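Local coordinates for protein ubiquitin-conjugating ligase MGC351130 (Homo sapiens, PDB 1YRV) that acts as a ubiquitin-conjugating enzyme (E2), accepting ubiquitin from E1 as a cysteine thioester and catalysing its covalent attachment to other proteins, at residues K41-A45 and E56-E60; V66-L70 and Y159-R164; P87-F91 and T104-C108; F96-V100 and L135-V139; C108-L112 and A130-M134. All coordinates share one frame; numbering follows the deposited sequence.

Contact 1. Residues K41-A45 and E56-E60; sequences KGITA and EVEIE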
# COMPACT_ATOMS: atom_id res chain seq x y z
N LYS A 41 10.68 7.37 8.25
CA LYS A 41 11.49 7.74 7.11
C LYS A 41 11.02 6.96 5.90
O LYS A 41 10.80 5.75 5.99
CB LYS A 41 12.95 7.41 7.43
CG LYS A 41 13.91 7.48 6.24
CD LYS A 41 14.91 6.32 6.27
CE LYS A 41 15.95 6.42 5.14
NZ LYS A 41 15.37 6.58 3.76
N GLY A 42 10.87 7.64 4.78
CA GLY A 42 10.45 6.98 3.55
C GLY A 42 8.96 6.72 3.37
O GLY A 42 8.57 6.03 2.44
N ILE A 43 8.14 7.30 4.24
CA ILE A 43 6.71 7.10 4.19
C ILE A 43 5.93 8.40 4.42
O ILE A 43 6.12 9.09 5.42
CB ILE A 43 6.30 6.07 5.23
CG1 ILE A 43 6.57 4.68 4.67
CG2 ILE A 43 4.84 6.25 5.60
CD1 ILE A 43 7.01 3.72 5.69
N THR A 44 5.05 8.71 3.48
CA THR A 44 4.24 9.92 3.55
C THR A 44 2.82 9.51 3.27
O THR A 44 2.56 8.71 2.36
CB THR A 44 4.66 10.91 2.49
OG1 THR A 44 6.09 11.02 2.51
CG2 THR A 44 4.06 12.27 2.76
N ALA A 45 1.89 10.04 4.05
CA ALA A 45 0.48 9.72 3.88
C ALA A 45 -0.33 10.93 4.28
O ALA A 45 -0.10 11.52 5.33
CB ALA A 45 0.11 8.52 4.74
N GLU A 56 -3.66 9.62 0.21
CA GLU A 56 -2.68 9.63 -0.84
C GLU A 56 -1.35 9.28 -0.19
O GLU A 56 -0.88 9.97 0.72
CB GLU A 56 -2.62 10.99 -1.52
CG GLU A 56 -3.70 11.16 -2.55
CD GLU A 56 -3.59 12.50 -3.27
OE1 GLU A 56 -4.46 12.81 -4.11
OE2 GLU A 56 -2.63 13.24 -2.98
N VAL A 57 -0.76 8.20 -0.65
CA VAL A 57 0.48 7.77 -0.05
C VAL A 57 1.63 7.49 -1.01
O VAL A 57 1.44 7.10 -2.16
CB VAL A 57 0.28 6.50 0.82
CG1 VAL A 57 -1.05 6.56 1.54
CG2 VAL A 57 0.38 5.25 -0.02
N GLU A 58 2.83 7.70 -0.49
CA GLU A 58 4.10 7.46 -1.18
C GLU A 58 5.02 6.67 -0.26
O GLU A 58 5.32 7.10 0.87
CB GLU A 58 4.76 8.78 -1.56
CG GLU A 58 4.13 9.40 -2.79
CD GLU A 58 5.04 10.44 -3.48
OE1 GLU A 58 6.29 10.27 -3.48
OE2 GLU A 58 4.49 11.42 -4.06
N ILE A 59 5.44 5.50 -0.73
CA ILE A 59 6.31 4.65 0.05
C ILE A 59 7.60 4.37 -0.71
O ILE A 59 7.56 3.89 -1.83
CB ILE A 59 5.64 3.31 0.37
CG1 ILE A 59 4.27 3.53 1.00
CG2 ILE A 59 6.50 2.54 1.37
CD1 ILE A 59 3.49 2.24 1.19
N GLU A 60 8.73 4.72 -0.11
CA GLU A 60 10.01 4.49 -0.79
C GLU A 60 10.35 3.00 -0.85
O GLU A 60 9.99 2.22 0.05
CB GLU A 60 11.13 5.26 -0.08
CG GLU A 60 11.03 6.77 -0.25
CD GLU A 60 12.15 7.54 0.48
OE1 GLU A 60 12.91 6.89 1.26
OE2 GLU A 60 12.26 8.78 0.30
O HOH W 1 13.28 4.70 2.83
O HOH W 2 13.98 9.62 2.82

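Contact 2. Residues V66-L70 and Y159-R164; sequences VWQGL and YRTILR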
# COMPACT_ATOMS: atom_id res chain seq x y z
N VAL A 66 15.01 -4.64 -5.16
CA VAL A 66 14.92 -4.22 -6.54
C VAL A 66 14.39 -2.80 -6.71
O VAL A 66 14.79 -2.09 -7.65
CB VAL A 66 14.04 -5.16 -7.32
CG1 VAL A 66 14.16 -4.85 -8.79
CG2 VAL A 66 14.44 -6.60 -7.04
N TRP A 67 13.53 -2.36 -5.80
CA TRP A 67 12.95 -1.03 -5.87
C TRP A 67 13.71 0.03 -5.11
O TRP A 67 13.14 1.08 -4.79
CB TRP A 67 11.50 -1.03 -5.37
CG TRP A 67 10.58 -1.75 -6.29
CD1 TRP A 67 9.75 -1.20 -7.24
CD2 TRP A 67 10.45 -3.16 -6.40
NE1 TRP A 67 9.11 -2.20 -7.93
CE2 TRP A 67 9.52 -3.41 -7.43
CE3 TRP A 67 11.02 -4.24 -5.72
CZ2 TRP A 67 9.16 -4.69 -7.81
CZ3 TRP A 67 10.66 -5.53 -6.10
CH2 TRP A 67 9.73 -5.74 -7.13
N GLN A 68 14.97 -0.23 -4.81
CA GLN A 68 15.78 0.75 -4.09
C GLN A 68 15.86 2.04 -4.90
O GLN A 68 16.27 2.03 -6.06
CB GLN A 68 17.18 0.21 -3.82
CG GLN A 68 17.29 -0.56 -2.51
CD GLN A 68 18.61 -0.32 -1.80
OE1 GLN A 68 19.65 -0.81 -2.22
NE2 GLN A 68 18.56 0.43 -0.71
N GLY A 69 15.44 3.14 -4.29
CA GLY A 69 15.47 4.41 -4.98
C GLY A 69 14.15 4.74 -5.66
O GLY A 69 13.95 5.85 -6.15
N LEU A 70 13.25 3.77 -5.68
CA LEU A 70 11.94 3.97 -6.30
C LEU A 70 10.89 4.38 -5.25
O LEU A 70 11.14 4.33 -4.04
CB LEU A 70 11.54 2.69 -7.03
CG LEU A 70 12.41 2.49 -8.27
CD1 LEU A 70 12.38 1.05 -8.79
CD2 LEU A 70 11.92 3.45 -9.33
N TYR A 159 15.38 -6.01 -15.12
CA TYR A 159 14.12 -5.70 -14.46
C TYR A 159 14.16 -4.23 -14.00
O TYR A 159 13.27 -3.45 -14.34
CB TYR A 159 13.92 -6.61 -13.25
CG TYR A 159 12.61 -6.37 -12.55
CD1 TYR A 159 11.42 -6.93 -13.02
CD2 TYR A 159 12.53 -5.47 -11.49
CE1 TYR A 159 10.20 -6.58 -12.46
CE2 TYR A 159 11.32 -5.12 -10.93
CZ TYR A 159 10.15 -5.67 -11.42
OH TYR A 159 8.95 -5.27 -10.90
N ARG A 160 15.20 -3.87 -13.25
CA ARG A 160 15.34 -2.50 -12.78
C ARG A 160 15.33 -1.51 -13.92
O ARG A 160 14.68 -0.47 -13.85
CB ARG A 160 16.65 -2.31 -12.00
CG ARG A 160 16.56 -2.60 -10.50
CD ARG A 160 17.63 -1.79 -9.73
NE ARG A 160 18.91 -1.86 -10.43
CZ ARG A 160 19.63 -2.97 -10.56
NH1 ARG A 160 19.20 -4.10 -10.01
NH2 ARG A 160 20.76 -2.96 -11.26
N THR A 161 16.06 -1.83 -14.98
CA THR A 161 16.14 -0.94 -16.13
C THR A 161 14.75 -0.61 -16.62
O THR A 161 14.46 0.53 -16.98
CB THR A 161 16.93 -1.58 -17.27
OG1 THR A 161 18.32 -1.59 -16.93
CG2 THR A 161 16.72 -0.81 -18.56
N ILE A 162 13.90 -1.63 -16.64
CA ILE A 162 12.52 -1.48 -17.08
C ILE A 162 11.75 -0.57 -16.13
O ILE A 162 11.00 0.31 -16.56
CB ILE A 162 11.83 -2.86 -17.20
CG1 ILE A 162 12.54 -3.68 -18.29
CG2 ILE A 162 10.36 -2.69 -17.55
CD1 ILE A 162 11.97 -5.05 -18.52
N LEU A 163 11.95 -0.78 -14.83
CA LEU A 163 11.29 0.06 -13.85
C LEU A 163 11.63 1.53 -14.12
O LEU A 163 10.73 2.35 -14.25
CB LEU A 163 11.74 -0.31 -12.44
CG LEU A 163 11.25 -1.68 -11.97
CD1 LEU A 163 11.63 -1.85 -10.52
CD2 LEU A 163 9.74 -1.78 -12.15
N ARG A 164 12.92 1.84 -14.22
CA ARG A 164 13.38 3.21 -14.48
C ARG A 164 12.69 3.75 -15.73
O ARG A 164 12.26 4.91 -15.78
CB ARG A 164 14.90 3.25 -14.72
CG ARG A 164 15.76 2.37 -13.80
CD ARG A 164 16.01 2.99 -12.42
NE ARG A 164 16.88 2.13 -11.62
CZ ARG A 164 17.30 2.41 -10.38
NH1 ARG A 164 16.92 3.54 -9.80
NH2 ARG A 164 18.09 1.56 -9.74

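Contact 3. Residues P87-F91 and T104-C108; sequences PVVKF and TGQPC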
# COMPACT_ATOMS: atom_id res chain seq x y z
N PRO A 87 -8.58 -1.56 4.22
CA PRO A 87 -8.86 -0.50 3.26
C PRO A 87 -8.64 -1.08 1.86
O PRO A 87 -8.24 -2.24 1.73
CB PRO A 87 -7.82 0.59 3.61
CG PRO A 87 -6.65 -0.22 4.15
CD PRO A 87 -7.32 -1.34 4.95
N VAL A 88 -8.96 -0.33 0.83
CA VAL A 88 -8.69 -0.81 -0.52
C VAL A 88 -7.48 0.01 -1.00
O VAL A 88 -7.52 1.24 -1.01
CB VAL A 88 -9.82 -0.54 -1.51
CG1 VAL A 88 -9.35 -0.89 -2.92
CG2 VAL A 88 -11.08 -1.36 -1.15
N VAL A 89 -6.41 -0.68 -1.37
CA VAL A 89 -5.21 0.00 -1.83
C VAL A 89 -5.08 -0.19 -3.35
O VAL A 89 -5.25 -1.30 -3.89
CB VAL A 89 -3.93 -0.56 -1.12
CG1 VAL A 89 -2.67 0.01 -1.75
CG2 VAL A 89 -3.96 -0.23 0.37
N LYS A 90 -4.77 0.91 -4.02
CA LYS A 90 -4.58 0.88 -5.45
C LYS A 90 -3.41 1.73 -5.86
O LYS A 90 -3.13 2.77 -5.25
CB LYS A 90 -5.82 1.37 -6.17
CG LYS A 90 -6.94 0.36 -6.16
CD LYS A 90 -8.21 0.97 -6.73
CE LYS A 90 -9.35 -0.06 -6.71
NZ LYS A 90 -8.95 -1.34 -7.43
N PHE A 91 -2.72 1.26 -6.90
CA PHE A 91 -1.58 1.97 -7.46
C PHE A 91 -2.15 3.03 -8.39
O PHE A 91 -2.92 2.71 -9.28
CB PHE A 91 -0.71 1.00 -8.24
CG PHE A 91 0.50 0.59 -7.51
CD1 PHE A 91 1.63 1.37 -7.57
CD2 PHE A 91 0.50 -0.55 -6.73
CE1 PHE A 91 2.74 1.04 -6.84
CE2 PHE A 91 1.62 -0.90 -5.99
CZ PHE A 91 2.74 -0.11 -6.05
N THR A 104 -6.12 -4.07 -12.53
CA THR A 104 -6.73 -3.35 -11.41
C THR A 104 -5.80 -2.37 -10.70
O THR A 104 -6.26 -1.52 -9.94
CB THR A 104 -7.20 -4.34 -10.33
OG1 THR A 104 -7.88 -5.44 -10.96
CG2 THR A 104 -8.15 -3.66 -9.34
N GLY A 105 -4.49 -2.50 -10.93
CA GLY A 105 -3.52 -1.64 -10.28
C GLY A 105 -3.49 -1.93 -8.79
O GLY A 105 -2.84 -1.24 -8.01
N GLN A 106 -4.20 -2.97 -8.41
CA GLN A 106 -4.29 -3.38 -7.03
C GLN A 106 -3.26 -4.44 -6.68
O GLN A 106 -3.10 -5.45 -7.36
CB GLN A 106 -5.69 -3.90 -6.78
CG GLN A 106 -6.10 -3.91 -5.34
CD GLN A 106 -7.62 -3.96 -5.18
OE1 GLN A 106 -8.15 -4.57 -4.25
NE2 GLN A 106 -8.32 -3.31 -6.10
N PRO A 107 -2.54 -4.22 -5.57
CA PRO A 107 -1.51 -5.14 -5.09
C PRO A 107 -2.07 -6.38 -4.38
O PRO A 107 -2.89 -6.25 -3.51
CB PRO A 107 -0.71 -4.27 -4.14
CG PRO A 107 -1.76 -3.35 -3.57
CD PRO A 107 -2.60 -3.00 -4.75
N CYS A 108 -1.62 -7.57 -4.75
CA CYS A 108 -2.07 -8.80 -4.13
C CYS A 108 -1.37 -8.96 -2.79
O CYS A 108 -0.22 -9.40 -2.72
CB CYS A 108 -1.73 -10.01 -4.98
SG CYS A 108 -2.46 -9.98 -6.61

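Contact 4. Residues F96-V100 and L135-V139; sequences FHPNV and LSNPV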
# COMPACT_ATOMS: atom_id res chain seq x y z
N PHE A 96 4.85 -2.11 -13.26
CA PHE A 96 5.29 -3.39 -13.82
C PHE A 96 5.79 -4.14 -12.58
O PHE A 96 6.95 -4.02 -12.19
CB PHE A 96 6.43 -3.17 -14.81
CG PHE A 96 6.81 -4.42 -15.55
CD1 PHE A 96 8.11 -4.91 -15.49
CD2 PHE A 96 5.89 -5.07 -16.36
CE1 PHE A 96 8.48 -6.04 -16.24
CE2 PHE A 96 6.25 -6.19 -17.10
CZ PHE A 96 7.54 -6.68 -17.04
N HIS A 97 4.90 -4.90 -11.96
CA HIS A 97 5.22 -5.57 -10.71
C HIS A 97 4.59 -6.94 -10.68
O HIS A 97 3.46 -7.11 -11.10
CB HIS A 97 4.71 -4.67 -9.56
CG HIS A 97 5.14 -5.11 -8.20
ND1 HIS A 97 4.77 -6.33 -7.67
CD2 HIS A 97 5.94 -4.52 -7.28
CE1 HIS A 97 5.34 -6.48 -6.49
NE2 HIS A 97 6.05 -5.40 -6.23
N PRO A 98 5.31 -7.94 -10.20
CA PRO A 98 4.83 -9.32 -10.12
C PRO A 98 3.53 -9.54 -9.34
O PRO A 98 2.75 -10.43 -9.67
CB PRO A 98 6.00 -10.06 -9.46
CG PRO A 98 7.20 -9.22 -9.85
CD PRO A 98 6.67 -7.83 -9.65
N ASN A 99 3.28 -8.73 -8.31
CA ASN A 99 2.08 -8.94 -7.51
C ASN A 99 1.00 -7.88 -7.65
O ASN A 99 -0.03 -7.96 -6.98
CB ASN A 99 2.47 -9.09 -6.05
CG ASN A 99 3.55 -10.14 -5.85
OD1 ASN A 99 4.55 -9.89 -5.18
ND2 ASN A 99 3.37 -11.30 -6.44
N VAL A 100 1.20 -6.91 -8.54
CA VAL A 100 0.20 -5.88 -8.73
C VAL A 100 -0.64 -6.25 -9.94
O VAL A 100 -0.12 -6.49 -11.03
CB VAL A 100 0.85 -4.50 -8.93
CG1 VAL A 100 -0.21 -3.44 -9.10
CG2 VAL A 100 1.74 -4.18 -7.75
N LEU A 135 5.70 -4.97 -0.87
CA LEU A 135 5.83 -4.52 -2.24
C LEU A 135 7.30 -4.51 -2.73
O LEU A 135 7.58 -4.43 -3.95
CB LEU A 135 5.17 -3.15 -2.42
CG LEU A 135 3.64 -3.20 -2.52
CD1 LEU A 135 3.04 -1.85 -2.16
CD2 LEU A 135 3.20 -3.63 -3.93
N SER A 136 8.24 -4.61 -1.80
CA SER A 136 9.66 -4.65 -2.15
C SER A 136 10.18 -6.08 -2.19
O SER A 136 11.36 -6.29 -2.41
CB SER A 136 10.48 -3.84 -1.16
OG SER A 136 10.05 -2.50 -1.17
N ASN A 137 9.30 -7.04 -1.97
CA ASN A 137 9.67 -8.44 -1.95
C ASN A 137 8.56 -9.28 -2.52
O ASN A 137 7.80 -9.90 -1.79
CB ASN A 137 9.97 -8.91 -0.53
CG ASN A 137 11.14 -8.16 0.07
OD1 ASN A 137 12.26 -8.21 -0.46
ND2 ASN A 137 10.89 -7.45 1.16
N PRO A 138 8.44 -9.28 -3.84
CA PRO A 138 7.42 -10.05 -4.57
C PRO A 138 7.34 -11.54 -4.20
O PRO A 138 8.32 -12.18 -3.80
CB PRO A 138 7.81 -9.82 -6.02
CG PRO A 138 8.37 -8.43 -6.00
CD PRO A 138 9.24 -8.46 -4.77
N VAL A 139 6.14 -12.09 -4.36
CA VAL A 139 5.87 -13.49 -4.10
C VAL A 139 5.92 -14.14 -5.47
O VAL A 139 4.89 -14.26 -6.15
CB VAL A 139 4.44 -13.68 -3.51
CG1 VAL A 139 4.17 -15.15 -3.23
CG2 VAL A 139 4.27 -12.84 -2.27

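Contact 5. Residues C108-L112 and A130-M134; sequences CIDFL and ALQVM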
# COMPACT_ATOMS: atom_id res chain seq x y z
N CYS A 108 -1.62 -7.57 -4.75
CA CYS A 108 -2.07 -8.80 -4.13
C CYS A 108 -1.37 -8.96 -2.79
O CYS A 108 -0.22 -9.40 -2.72
CB CYS A 108 -1.73 -10.01 -4.98
SG CYS A 108 -2.46 -9.98 -6.61
N ILE A 109 -2.08 -8.59 -1.74
CA ILE A 109 -1.55 -8.65 -0.40
C ILE A 109 -2.52 -9.47 0.40
O ILE A 109 -3.71 -9.15 0.44
CB ILE A 109 -1.50 -7.25 0.23
CG1 ILE A 109 -0.61 -6.33 -0.60
CG2 ILE A 109 -1.02 -7.35 1.67
CD1 ILE A 109 0.78 -6.86 -0.81
N ASP A 110 -2.04 -10.49 1.07
CA ASP A 110 -2.93 -11.33 1.87
C ASP A 110 -3.88 -10.65 2.85
O ASP A 110 -5.10 -10.85 2.75
CB ASP A 110 -2.12 -12.37 2.62
CG ASP A 110 -1.69 -13.47 1.73
OD1 ASP A 110 -1.73 -14.66 2.17
OD2 ASP A 110 -1.30 -13.14 0.57
N PHE A 111 -3.33 -9.89 3.78
CA PHE A 111 -4.14 -9.22 4.79
C PHE A 111 -5.09 -8.21 4.20
O PHE A 111 -5.91 -7.63 4.91
CB PHE A 111 -3.25 -8.57 5.84
CG PHE A 111 -2.59 -7.30 5.40
CD1 PHE A 111 -3.26 -6.08 5.44
CD2 PHE A 111 -1.26 -7.32 4.99
CE1 PHE A 111 -2.60 -4.87 5.08
CE2 PHE A 111 -0.59 -6.13 4.63
CZ PHE A 111 -1.26 -4.91 4.68
N LEU A 112 -5.02 -8.05 2.89
CA LEU A 112 -5.89 -7.12 2.22
C LEU A 112 -6.95 -7.84 1.44
O LEU A 112 -8.07 -7.35 1.31
CB LEU A 112 -5.09 -6.21 1.29
CG LEU A 112 -4.25 -5.11 1.91
CD1 LEU A 112 -3.76 -4.28 0.75
CD2 LEU A 112 -5.06 -4.21 2.88
N ALA A 130 3.95 -2.51 6.47
CA ALA A 130 3.82 -3.82 5.83
C ALA A 130 3.88 -3.69 4.31
O ALA A 130 4.59 -4.47 3.65
CB ALA A 130 2.50 -4.53 6.25
N LEU A 131 3.16 -2.72 3.76
CA LEU A 131 3.16 -2.47 2.31
C LEU A 131 4.58 -2.29 1.78
O LEU A 131 4.97 -2.89 0.79
CB LEU A 131 2.35 -1.21 1.98
CG LEU A 131 0.96 -1.32 1.30
CD1 LEU A 131 0.25 -2.55 1.74
CD2 LEU A 131 0.16 -0.08 1.63
N GLN A 132 5.33 -1.44 2.45
CA GLN A 132 6.71 -1.19 2.06
C GLN A 132 7.49 -2.48 1.92
O GLN A 132 8.07 -2.73 0.88
CB GLN A 132 7.38 -0.29 3.08
CG GLN A 132 8.80 0.03 2.72
CD GLN A 132 9.43 1.05 3.67
OE1 GLN A 132 9.77 0.73 4.81
NE2 GLN A 132 9.55 2.28 3.21
N VAL A 133 7.49 -3.32 2.95
CA VAL A 133 8.24 -4.56 2.87
C VAL A 133 7.75 -5.53 1.82
O VAL A 133 8.54 -6.08 1.05
CB VAL A 133 8.25 -5.28 4.20
CG1 VAL A 133 9.05 -6.57 4.07
CG2 VAL A 133 8.84 -4.37 5.27
N MET A 134 6.44 -5.75 1.80
CA MET A 134 5.84 -6.67 0.87
C MET A 134 6.02 -6.22 -0.57
O MET A 134 6.44 -7.00 -1.40
CB MET A 134 4.34 -6.85 1.19
CG MET A 134 4.03 -7.27 2.64
SD MET A 134 2.33 -8.03 2.94
CE MET A 134 2.46 -8.42 4.81

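Contact 1. Residues K41-A45 and E56-E60
An antiparallel beta-hairpin pairing joins segments lying on strands 43-47 and 54-60, neighbours in the four-stranded E2 sheet, and a lysine-glutamate bridge closes its open end. The strand axes lie 4.8 Å apart and run almost exactly antiparallel. Thr44 and Glu58 form the hydrogen-bonded pair, with Thr44 N to Glu58 O at 3.1 Å and Glu58 N to Thr44 O at 3.0 Å. Two residues along each strand, Glu60 N meets Gly42 O at 2.9 Å in a nearly straight bond of 175° that lies in the carbonyl plane. The non-hydrogen-bonded pairs put Ile43 beside Ile59, pointing the same way with Ile43 CG1 3.9 Å from Ile59 CG2, and Ala45 beside Val57; this face packs on helix 124-135 through the two isoleucines. At the end of the ladder the extended Glu60 side chain runs alongside Gly42, bringing Glu60 OE1 within 3.4 Å of Gly42 CA. Lys41 crosses it at about a right angle, its chain bent at chi2 and chi4, and Lys41 NZ reaches Glu60 OE1 at 3.5 Å. Water 1 accepts from Lys41 NZ and donates to Glu60 OE1. The long direct ion pair is therefore supplemented by a solvent bridge, which suggests a modest electrostatic clasp on a hairpin held chiefly by its backbone bonds.

Contact 2. Residues V66-L70 and Y159-R164
A type II beta turn, Trp67 to Leu70, in the loop between strands 54-60 and 71-77 of the E2 fold packs against helix 156-166, the last of this construct, through apolar and aromatic side chains. Leu163 lies at the middle of the contact. Its CD1 methyl sits over one face of the Trp67 indole, 3.9 Å from the centroid of the five-membered ring and 23° off the normal, a CH-pi contact. Leu163 CD1 also presses on Leu70 CD1 at 3.5 Å, tighter than usual for two carbons. One helical turn earlier, Tyr159 turns an edge toward the Trp67 six-membered ring in an offset edge-to-face pair, with centroids 5.6 Å apart and planes at 69°. Tyr159 CG is anti to the backbone N (chi1 -178°), which carries the ring out toward the loop, and its hydroxyl makes a weak hydrogen bond to Phe96 O. His97 also meets the indole, so Trp67 ties the turn to the loop around 96-100 as well as to the helix. At the outer side the aliphatic part of Arg160 lies along Val66, with Arg160 CG 3.4 Å from Val66 O. Beside it, Val66 CG1 is pushed close against the tyrosine ring, 3.2 Å from Tyr159 CD2.

Contact 3. Residues P87-F91 and T104-C108
Strand 88-91 and the irregular segment 104-108 meet at a steep angle, their touching parts running 98° apart, and the backbones come closest where Lys90 CA lies 4.6 Å from Gln106 CA. A single backbone hydrogen bond spans them, from Phe91 N to Gly105 O at 2.7 Å, with the donor tilted 34° from the carbonyl plane. Gly105 O also lies in the plane of the Phe91 ring, at its edge, and is 3.1 Å from Phe91 CB. Gly105 itself has positive phi where the chain turns beside the strand. Across the next residue, the Gln106 chain leaves its backbone with CG anti to N (chi1 -159°), setting Gln106 CG 3.1 Å from Val89 O. Lys90 reaches across the loop at a slant until a bend at chi4 brings its NZ beside Thr104 CG2. The strand is the last of the antiparallel E2 sheet, and the loop leads into Cys108, the predicted site of the ubiquitin thioester. Just before that cysteine, Pro107 turns its ring toward the strand: Pro107 CD lies 3.3 Å from Val89 O, while Pro107 CG meets Val89 CG1 at 3.9 Å, the two side chains crossing at about a right angle. Pro107 and Phe91 both also pack on Leu135 of helix 124-135.

Contact 4. Residues F96-V100 and L135-V139
His97, Pro98 and Asn99 of the E2 family's His-Pro-Asn motif grip the chain around the end of helix 124-135, at Leu135 and Pro138-Val139. The buried part is held by the imidazole. His97 NE2 donates to Leu135 O at 2.9 Å, while His97 ND1 on the other side of the ring accepts from Asn99 N at 2.9 Å. Both partners lie within 3° of the ring plane, so the two bonds fix its rotation and indicate a proton on NE2. Leu135 CD2 covers one face of this ring, and Pro138 CG approaches His97 CE1 at 3.6 Å. Alongside, the two proline rings touch at a slant, Pro98 CB 3.9 Å from Pro138 CB, while Pro98 is also backed by helix 146-153. Toward Val139, which is exposed, the packing thins and two bonds of unequal strength take over. In Asn99, CG lies beside the backbone N (chi1 -52°), which directs the amide at the Val139 backbone; the Asn99 and Cys108 side chains are about 4 Å apart at their nearest atoms. In relatives the motif's asparagine is thought to assist ubiquitin transfer. Here Asn99 ND2 makes only a weak bond to Val139 O at 3.3 Å; Asn99 OD1, by contrast, takes Val139 N on a lone pair in the carbonyl plane, at 2.8 Å.

Contact 5. Residues C108-L112 and A130-M134
A methionine lying at the edge of a phenylalanine ring is the distinctive feature here: Met134 SD is 5.1 Å from the Phe111 ring centroid and 79° off its normal, a Met-aromatic contact made from beside the ring. The Met134 chain, extended beyond CG, runs at a slant to the Phe111 side chain and brings its CE methyl to the same rim, near the ring plane and 3.8 Å from Phe111 CE2. Its sulfur also touches Ile109, whose CG2 branch comes within 3.6 Å of Met134 SD, so the thioether is wedged between the two side chains. Phe111 holds CG between the backbone N and the carbonyl carbon (chi1 76°), a confined rotamer that swings the ring across to helix 124-135. There Ala130 CB meets Phe111 CE2 at 3.8 Å, and Leu131 CD1 approaches Phe111 CZ at 4.1 Å. Tyr122 stacks on the Phe111 ring, adding a further aromatic partner from outside the two segments. No hydrogen bond crosses between the two segments, which meet through apolar and sulfur-aromatic contacts. Ile109 is the N-cap residue of helix 110-113 and directly follows Cys108. The contact thus seats the short helix just after the predicted thioester cysteine against helix 124-135, as in the catalytic core of the E2 (UBC) fold.

Overall arrangement
Contacts 3, 4 and 5 gather around Cys108, the predicted thioester site, with contact 5 centred about 10 Å from the centres of both others. Contacts 3 and 5 share the cysteine, and Asn99 O of contact 4 probably accepts a hydrogen bond from Cys108 N at 2.8 Å. Contacts 3 and 4 also interleave along the chain, and Phe91 packs on Val100. Contact 2 lies about 12 Å from contact 4, centre to centre, joined to it by Trp67 against Pro138. Contact 1 is away from the site; Ile59 and Glu60 tie it to Gln132 in contact 5, whose helix thus links the hairpin to the catalytic side.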